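Local structure of uncharacterized protein (Bacteroides caccae, 4R4K) at residues Thr36-Leu41 against Phe51-Glu56; Lys57-Asp62 against Cys121-Tyr126. The protein is of unknown function but adopts a cystatin-like fold, belongs to the NTF2 clan, and holds polyethylene glycol fragments in its pockets. All blocks are in the same frame, centred on the assembly; numbering follows the deposited sequence.

Contact 1 (Thr36-Leu41 against Phe51-Glu56); sequences TPITLL and FPFTKE
Ile-38 and Phe-51 form an antiparallel hydrogen-bonded pair at the open end of a two-stranded beta hairpin, an accessory element beside the five-stranded sheet of this cystatin-like fold. Ile-38 N donates to Phe-51 O at 2.8 Å, and Phe-51 N returns a bond to Ile-38 O at 2.8 Å. In both, the donor lies in the carbonyl plane, and the C=O...donor angles of 160° and 157° are nearly straight. The Pro-37 ring packs on one of the paired carbonyls, with Pro-37 CB 3.4 Å from Phe-51 O. Both side chains of the pair leave the ladder on the same face, with Ile-38 CB 4.4 Å from Phe-51 CB.

Two residues further along, Leu-40 crosses Phe-51 at about a right angle, bringing Leu-40 CD1 to 3.8 Å from Phe-51 CE1. In the other direction the chain leaves the pairing through Pro-52, and Phe-53 swings back toward the first strand. Its CG stands anti to the backbone N (chi1 -160°), which turns one ring face to Ile-38: Ile-38 CD1 sits over it, offset toward the rim, and Ile-38 CG1 is 4.0 Å from Phe-53 CD2.

Further out, Leu-135 of helix 135-152 touches both Leu-40 and Phe-51, so this end of the hairpin rests on the long helix. The backbone of Phe-53 is hydrogen-bonded to Leu-34, and Thr-36 OG1 is hydrogen-bonded to Asp-120 OD2.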
loop_
_atom_site.group_PDB
_atom_site.type_symbol
_atom_site.label_atom_id
_atom_site.label_comp_id
_atom_site.label_asym_id
_atom_site.label_seq_id
_atom_site.Cartn_x
_atom_site.Cartn_y
_atom_site.Cartn_z
ATOM N N THR A 36 -11.406 0.101 0.570
ATOM C CA THR A 36 -11.652 1.536 0.433
ATOM C C THR A 36 -11.336 1.970 -0.994
ATOM O O THR A 36 -10.207 1.826 -1.464
ATOM C CB THR A 36 -10.810 2.342 1.433
ATOM O OG1 THR A 36 -11.079 1.875 2.755
ATOM C CG2 THR A 36 -11.128 3.847 1.344
ATOM N N PRO A 37 -12.340 2.510 -1.710
ATOM C CA PRO A 37 -12.049 2.969 -3.064
ATOM C C PRO A 37 -11.256 4.277 -3.070
ATOM O O PRO A 37 -11.091 4.923 -2.040
ATOM C CB PRO A 37 -13.440 3.202 -3.661
ATOM C CG PRO A 37 -14.286 3.563 -2.498
ATOM C CD PRO A 37 -13.741 2.780 -1.327
ATOM N N ILE A 38 -10.752 4.646 -4.234
ATOM C CA ILE A 38 -10.073 5.909 -4.416
ATOM C C ILE A 38 -11.162 6.978 -4.467
ATOM O O ILE A 38 -12.079 6.833 -5.243
ATOM C CB ILE A 38 -9.231 5.876 -5.706
ATOM C CG1 ILE A 38 -8.088 4.839 -5.560
ATOM C CG2 ILE A 38 -8.643 7.244 -6.030
ATOM C CD1 ILE A 38 -7.511 4.352 -6.875
ATOM N N THR A 39 -11.040 8.027 -3.651
ATOM C CA THR A 39 -12.000 9.140 -3.609
ATOM C C THR A 39 -11.297 10.448 -3.990
ATOM O O THR A 39 -10.360 10.879 -3.322
ATOM C CB THR A 39 -12.617 9.351 -2.216
ATOM O OG1 THR A 39 -13.270 8.159 -1.805
ATOM C CG2 THR A 39 -13.649 10.482 -2.236
ATOM N N LEU A 40 -11.794 11.075 -5.049
ATOM C CA LEU A 40 -11.246 12.342 -5.573
ATOM C C LEU A 40 -12.371 13.423 -5.677
ATOM O O LEU A 40 -13.542 13.060 -5.768
ATOM C CB LEU A 40 -10.636 12.064 -6.945
ATOM C CG LEU A 40 -9.621 10.899 -7.027
ATOM C CD1 LEU A 40 -9.239 10.602 -8.467
ATOM C CD2 LEU A 40 -8.364 11.171 -6.227
ATOM N N LEU A 41 -12.044 14.716 -5.631
ATOM C CA LEU A 41 -13.042 15.789 -5.888
ATOM C C LEU A 41 -13.132 16.012 -7.382
ATOM O O LEU A 41 -12.103 16.159 -8.033
ATOM C CB LEU A 41 -12.644 17.124 -5.234
ATOM C CG LEU A 41 -13.350 17.696 -4.017
ATOM C CD1 LEU A 41 -13.125 19.202 -3.969
ATOM C CD2 LEU A 41 -14.833 17.382 -4.028
ATOM N N PHE A 51 -13.541 5.674 -7.329
ATOM C CA PHE A 51 -13.093 4.735 -8.327
ATOM C C PHE A 51 -12.623 3.484 -7.584
ATOM O O PHE A 51 -11.879 3.596 -6.620
ATOM C CB PHE A 51 -11.923 5.317 -9.115
ATOM C CG PHE A 51 -12.228 6.619 -9.788
ATOM C CD1 PHE A 51 -12.174 7.836 -9.099
ATOM C CD2 PHE A 51 -12.596 6.633 -11.117
ATOM C CE1 PHE A 51 -12.492 9.029 -9.749
ATOM C CE2 PHE A 51 -12.922 7.822 -11.763
ATOM C CZ PHE A 51 -12.857 9.021 -11.082
ATOM N N PRO A 52 -13.045 2.298 -8.039
ATOM C CA PRO A 52 -12.618 1.074 -7.351
ATOM C C PRO A 52 -11.103 0.931 -7.373
ATOM O O PRO A 52 -10.473 1.199 -8.391
ATOM C CB PRO A 52 -13.253 -0.049 -8.177
ATOM C CG PRO A 52 -14.397 0.596 -8.885
ATOM C CD PRO A 52 -13.973 2.011 -9.150
ATOM N N PHE A 53 -10.532 0.492 -6.260
ATOM C CA PHE A 53 -9.097 0.279 -6.190
ATOM C C PHE A 53 -8.823 -1.149 -6.658
ATOM O O PHE A 53 -8.840 -2.093 -5.883
ATOM C CB PHE A 53 -8.601 0.540 -4.773
ATOM C CG PHE A 53 -7.118 0.829 -4.674
ATOM C CD1 PHE A 53 -6.197 0.306 -5.580
ATOM C CD2 PHE A 53 -6.649 1.585 -3.628
ATOM C CE1 PHE A 53 -4.842 0.564 -5.453
ATOM C CE2 PHE A 53 -5.296 1.836 -3.493
ATOM C CZ PHE A 53 -4.392 1.336 -4.414
ATOM N N THR A 54 -8.572 -1.275 -7.952
ATOM C CA THR A 54 -8.453 -2.550 -8.625
ATOM C C THR A 54 -6.997 -2.839 -9.013
ATOM O O THR A 54 -6.097 -2.018 -8.794
ATOM C CB THR A 54 -9.316 -2.546 -9.900
ATOM O OG1 THR A 54 -8.998 -1.383 -10.661
ATOM C CG2 THR A 54 -10.785 -2.520 -9.551
ATOM N N LYS A 55 -6.776 -4.038 -9.548
ATOM C CA LYS A 55 -5.420 -4.540 -9.797
ATOM C C LYS A 55 -4.607 -3.625 -10.683
ATOM O O LYS A 55 -3.414 -3.417 -10.444
ATOM C CB LYS A 55 -5.472 -5.936 -10.411
ATOM C CG LYS A 55 -4.107 -6.557 -10.640
ATOM C CD LYS A 55 -4.181 -7.852 -11.434
ATOM C CE LYS A 55 -2.790 -8.248 -11.922
ATOM N NZ LYS A 55 -2.795 -9.396 -12.870
ATOM N N GLU A 56 -5.234 -3.065 -11.702
ATOM C CA GLU A 56 -4.489 -2.220 -12.635
ATOM C C GLU A 56 -3.959 -0.934 -11.960
ATOM O O GLU A 56 -3.048 -0.312 -12.469
ATOM C CB GLU A 56 -5.297 -1.930 -13.916
ATOM C CG GLU A 56 -6.132 -0.670 -13.879
ATOM C CD GLU A 56 -7.404 -0.818 -13.070
ATOM O OE1 GLU A 56 -7.576 -1.860 -12.403
ATOM O OE2 GLU A 56 -8.232 0.127 -13.100
#

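Contact 2 (Lys57-Asp62 against Cys121-Tyr126). With PEU (2,5,8,11,14,17,20,23,26,29,32,35,38,41,44,47,50,53,56,59,62,65,68,71,74,77,80-heptacosaoxadooctacontan-82-ol), chain H; PEU (2,5,8,11,14,17,20,23,26,29,32,35,38,41,44,47,50,53,56,59,62,65,68,71,74,77,80-heptacosaoxadooctacontan-82-ol), chain J.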
loop_
_atom_site.group_PDB
_atom_site.type_symbol
_atom_site.label_atom_id
_atom_site.label_comp_id
_atom_site.label_asym_id
_atom_site.label_seq_id
_atom_site.Cartn_x
_atom_site.Cartn_y
_atom_site.Cartn_z
ATOM N N LYS A 57 -4.546 -0.524 -10.843
ATOM C CA LYS A 57 -4.121 0.672 -10.119
ATOM C C LYS A 57 -3.073 0.414 -9.041
ATOM O O LYS A 57 -2.499 1.350 -8.508
ATOM C CB LYS A 57 -5.341 1.350 -9.481
ATOM C CG LYS A 57 -6.375 1.823 -10.503
ATOM C CD LYS A 57 -7.480 2.639 -9.854
ATOM C CE LYS A 57 -8.570 3.003 -10.850
ATOM N NZ LYS A 57 -9.453 1.846 -11.171
ATOM N N TRP A 58 -2.838 -0.851 -8.707
ATOM C CA TRP A 58 -1.963 -1.205 -7.589
ATOM C C TRP A 58 -0.487 -0.861 -7.798
ATOM O O TRP A 58 0.124 -1.362 -8.723
ATOM C CB TRP A 58 -2.053 -2.711 -7.302
ATOM C CG TRP A 58 -1.173 -3.156 -6.181
ATOM C CD1 TRP A 58 -0.008 -3.879 -6.274
ATOM C CD2 TRP A 58 -1.371 -2.874 -4.792
ATOM N NE1 TRP A 58 0.534 -4.062 -5.017
ATOM C CE2 TRP A 58 -0.279 -3.451 -4.090
ATOM C CE3 TRP A 58 -2.349 -2.165 -4.078
ATOM C CZ2 TRP A 58 -0.158 -3.360 -2.712
ATOM C CZ3 TRP A 58 -2.225 -2.088 -2.706
ATOM C CH2 TRP A 58 -1.142 -2.683 -2.041
ATOM N N PRO A 59 0.087 -0.024 -6.913
ATOM C CA PRO A 59 1.548 0.143 -6.911
ATOM C C PRO A 59 2.240 -0.969 -6.130
ATOM O O PRO A 59 2.015 -1.102 -4.928
ATOM C CB PRO A 59 1.760 1.497 -6.195
ATOM C CG PRO A 59 0.377 2.068 -5.993
ATOM C CD PRO A 59 -0.538 0.892 -5.961
ATOM N N LEU A 60 3.134 -1.698 -6.790
ATOM C CA LEU A 60 3.870 -2.757 -6.148
ATOM C C LEU A 60 4.762 -2.222 -5.028
ATOM O O LEU A 60 5.470 -1.226 -5.217
ATOM C CB LEU A 60 4.671 -3.540 -7.192
ATOM C CG LEU A 60 3.820 -4.347 -8.191
ATOM C CD1 LEU A 60 4.625 -4.701 -9.429
ATOM C CD2 LEU A 60 3.262 -5.613 -7.564
ATOM N N LEU A 61 4.715 -2.918 -3.892
ATOM C CA LEU A 61 5.432 -2.537 -2.670
ATOM C C LEU A 61 6.701 -3.360 -2.496
ATOM O O LEU A 61 6.670 -4.581 -2.601
ATOM C CB LEU A 61 4.545 -2.769 -1.461
ATOM C CG LEU A 61 3.318 -1.870 -1.439
ATOM C CD1 LEU A 61 2.421 -2.291 -0.297
ATOM C CD2 LEU A 61 3.680 -0.392 -1.344
ATOM N N ASP A 62 7.826 -2.677 -2.284
ATOM C CA ASP A 62 9.102 -3.360 -2.124
ATOM C C ASP A 62 9.543 -3.471 -0.680
ATOM O O ASP A 62 8.893 -2.930 0.209
ATOM C CB ASP A 62 10.170 -2.727 -3.026
ATOM C CG ASP A 62 10.605 -1.344 -2.595
ATOM O OD1 ASP A 62 10.346 -0.911 -1.450
ATOM O OD2 ASP A 62 11.263 -0.675 -3.426
ATOM N N CYS A 121 -5.726 -0.542 1.280
ATOM C CA CYS A 121 -4.562 0.298 1.152
ATOM C C CYS A 121 -4.995 1.730 0.848
ATOM O O CYS A 121 -5.935 1.958 0.082
ATOM C CB CYS A 121 -3.657 -0.217 0.050
ATOM S SG CYS A 121 -2.216 0.821 -0.322
ATOM N N TYR A 122 -4.344 2.661 1.527
ATOM C CA TYR A 122 -4.356 4.061 1.163
ATOM C C TYR A 122 -2.959 4.349 0.658
ATOM O O TYR A 122 -1.972 4.014 1.321
ATOM C CB TYR A 122 -4.666 4.976 2.361
ATOM C CG TYR A 122 -4.412 6.415 1.988
ATOM C CD1 TYR A 122 -5.339 7.124 1.204
ATOM C CD2 TYR A 122 -3.226 7.048 2.343
ATOM C CE1 TYR A 122 -5.098 8.433 0.812
ATOM C CE2 TYR A 122 -2.967 8.360 1.964
ATOM C CZ TYR A 122 -3.904 9.045 1.188
ATOM O OH TYR A 122 -3.680 10.333 0.802
ATOM N N THR A 123 -2.864 4.939 -0.520
ATOM C CA THR A 123 -1.576 5.416 -1.012
ATOM C C THR A 123 -1.642 6.841 -1.518
ATOM O O THR A 123 -2.582 7.223 -2.219
ATOM C CB THR A 123 -0.990 4.484 -2.086
ATOM O OG1 THR A 123 0.195 5.079 -2.633
ATOM C CG2 THR A 123 -1.965 4.228 -3.204
ATOM N N GLY A 124 -0.633 7.630 -1.154
ATOM C CA GLY A 124 -0.518 9.001 -1.635
ATOM C C GLY A 124 -0.427 9.122 -3.154
ATOM O O GLY A 124 -0.556 10.204 -3.670
ATOM N N TRP A 125 -0.136 8.032 -3.872
ATOM C CA TRP A 125 -0.212 8.064 -5.351
ATOM C C TRP A 125 -1.591 8.554 -5.813
ATOM O O TRP A 125 -1.697 9.224 -6.831
ATOM C CB TRP A 125 0.033 6.682 -5.946
ATOM C CG TRP A 125 1.442 6.298 -6.190
ATOM C CD1 TRP A 125 2.171 5.388 -5.487
ATOM C CD2 TRP A 125 2.286 6.748 -7.269
ATOM N NE1 TRP A 125 3.414 5.272 -6.047
ATOM C CE2 TRP A 125 3.506 6.095 -7.137
ATOM C CE3 TRP A 125 2.120 7.647 -8.326
ATOM C CZ2 TRP A 125 4.570 6.309 -8.028
ATOM C CZ3 TRP A 125 3.183 7.879 -9.203
ATOM C CH2 TRP A 125 4.382 7.208 -9.045
ATOM N N TYR A 126 -2.620 8.164 -5.066
ATOM C CA TYR A 126 -3.978 8.541 -5.324
ATOM C C TYR A 126 -4.572 9.365 -4.176
ATOM O O TYR A 126 -5.709 9.162 -3.750
ATOM C CB TYR A 126 -4.820 7.309 -5.583
ATOM C CG TYR A 126 -4.248 6.373 -6.629
ATOM C CD1 TYR A 126 -4.045 6.794 -7.918
ATOM C CD2 TYR A 126 -3.908 5.073 -6.312
ATOM C CE1 TYR A 126 -3.521 5.937 -8.861
ATOM C CE2 TYR A 126 -3.376 4.200 -7.244
ATOM C CZ TYR A 126 -3.178 4.634 -8.513
ATOM O OH TYR A 126 -2.683 3.776 -9.450
HETATM O OCP PEU H . 4.537 11.082 -5.662
HETATM C CCQ PEU H . 3.954 9.839 -6.047
HETATM C CCR PEU H . 3.460 9.096 -4.811
HETATM O OCS PEU H . 4.538 8.898 -3.895
HETATM C CCT PEU H . 4.275 9.397 -2.572
HETATM C CCU PEU H . 3.307 8.485 -1.823
HETATM O OCV PEU H . 3.821 7.155 -1.862
HETATM C CCW PEU H . 3.198 6.263 -0.946
HETATM C CCX PEU H . 3.403 4.844 -1.450
HETATM O OCY PEU H . 4.791 4.534 -1.622
HETATM C CCZ PEU H . 5.053 3.181 -2.040
HETATM C CDA PEU H . 4.659 2.920 -3.496
HETATM O ODB PEU H . 5.718 2.298 -4.223
HETATM C CDC PEU H . 6.022 2.911 -5.482
HETATM C CDD PEU H . 6.768 4.223 -5.231
HETATM O ODE PEU H . 7.491 4.631 -6.397
HETATM O OCV PEU J . 15.826 2.563 -9.850
HETATM C CCW PEU J . 14.463 2.194 -9.715
HETATM C CCX PEU J . 14.322 0.970 -8.830
HETATM O OCY PEU J . 12.984 0.973 -8.330
HETATM C CCZ PEU J . 12.107 -0.004 -8.897
HETATM C CDA PEU J . 11.429 -0.704 -7.732
HETATM O ODB PEU J . 12.358 -1.604 -7.145
HETATM C CDC PEU J . 12.143 -1.906 -5.761
HETATM C CDD PEU J . 13.471 -2.037 -5.009
HETATM O ODE PEU J . 13.580 -3.326 -4.382
#
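Cys-121, near the end of the edge strand 116-123, meets the rim of the Trp-58 indole: Cys-121 CB lies in the ring plane, 3.6 Å from Trp-58 CZ3. Its sulfur makes an oblique sulfur-aromatic contact, with SG 4.8 Å from the centroid of the six-membered ring. The far side of that indole is tied by NE1 to Gln-26. Thr-123 then ends the strand in an ST turn, OG1 accepting from Trp-125 N at 3.2 Å, while its CG2 branch approaches Pro-59 CG. Gly-124 then passes close to a bound polyethylene glycol.

Trp-125 touches both the other segment and the ligand: Pro-59 CG comes obliquely to 3.8 Å from Trp-125 CD1, and ligand atom CCR lies over one face, offset toward the rim. Replacing the indole by an alanine side chain is likely to leave Pro-59 without its aromatic neighbour and the glycol chain without the flat surface it lies on. Tyr-126 closes the segment: with CG anti to its carbonyl carbon (chi1 -51°), the ring extends to Lys-57, and OH donates to Lys-57 O at 2.6 Å, in the carbonyl plane and on a lone pair (C=O...donor angle 121°).

One short phenol-carbonyl bond thus supplies the polar link across an otherwise apolar interface, whereas the buried Trp-125 NE1 has no hydrogen-bonding partner in the model, so at this indole the bound glycol appears to be met by packing rather than by a hydrogen bond.

Overall arrangement
The contacts come in series along the chain, both segments of contact 1 preceding those of contact 2, and their centres lie 11 Å apart. A continuous run, 51-62, serves both: it leaves hairpin strand 48-51 and goes on to meet the end of edge strand 116-123 near the middle of the protein. The join is direct. Lys-57 NZ probably bonds to Pro-52 O, Ile-38 CD1 packs against Lys-57 and Tyr-126, and the Phe-53 ring reaches Cys-121 O. Helix 135-152 touches side chains of both contacts. The partly buried contact 1 is thus joined by packing to the buried contact 2, whose residues also line the pocket occupied by polyethylene glycol.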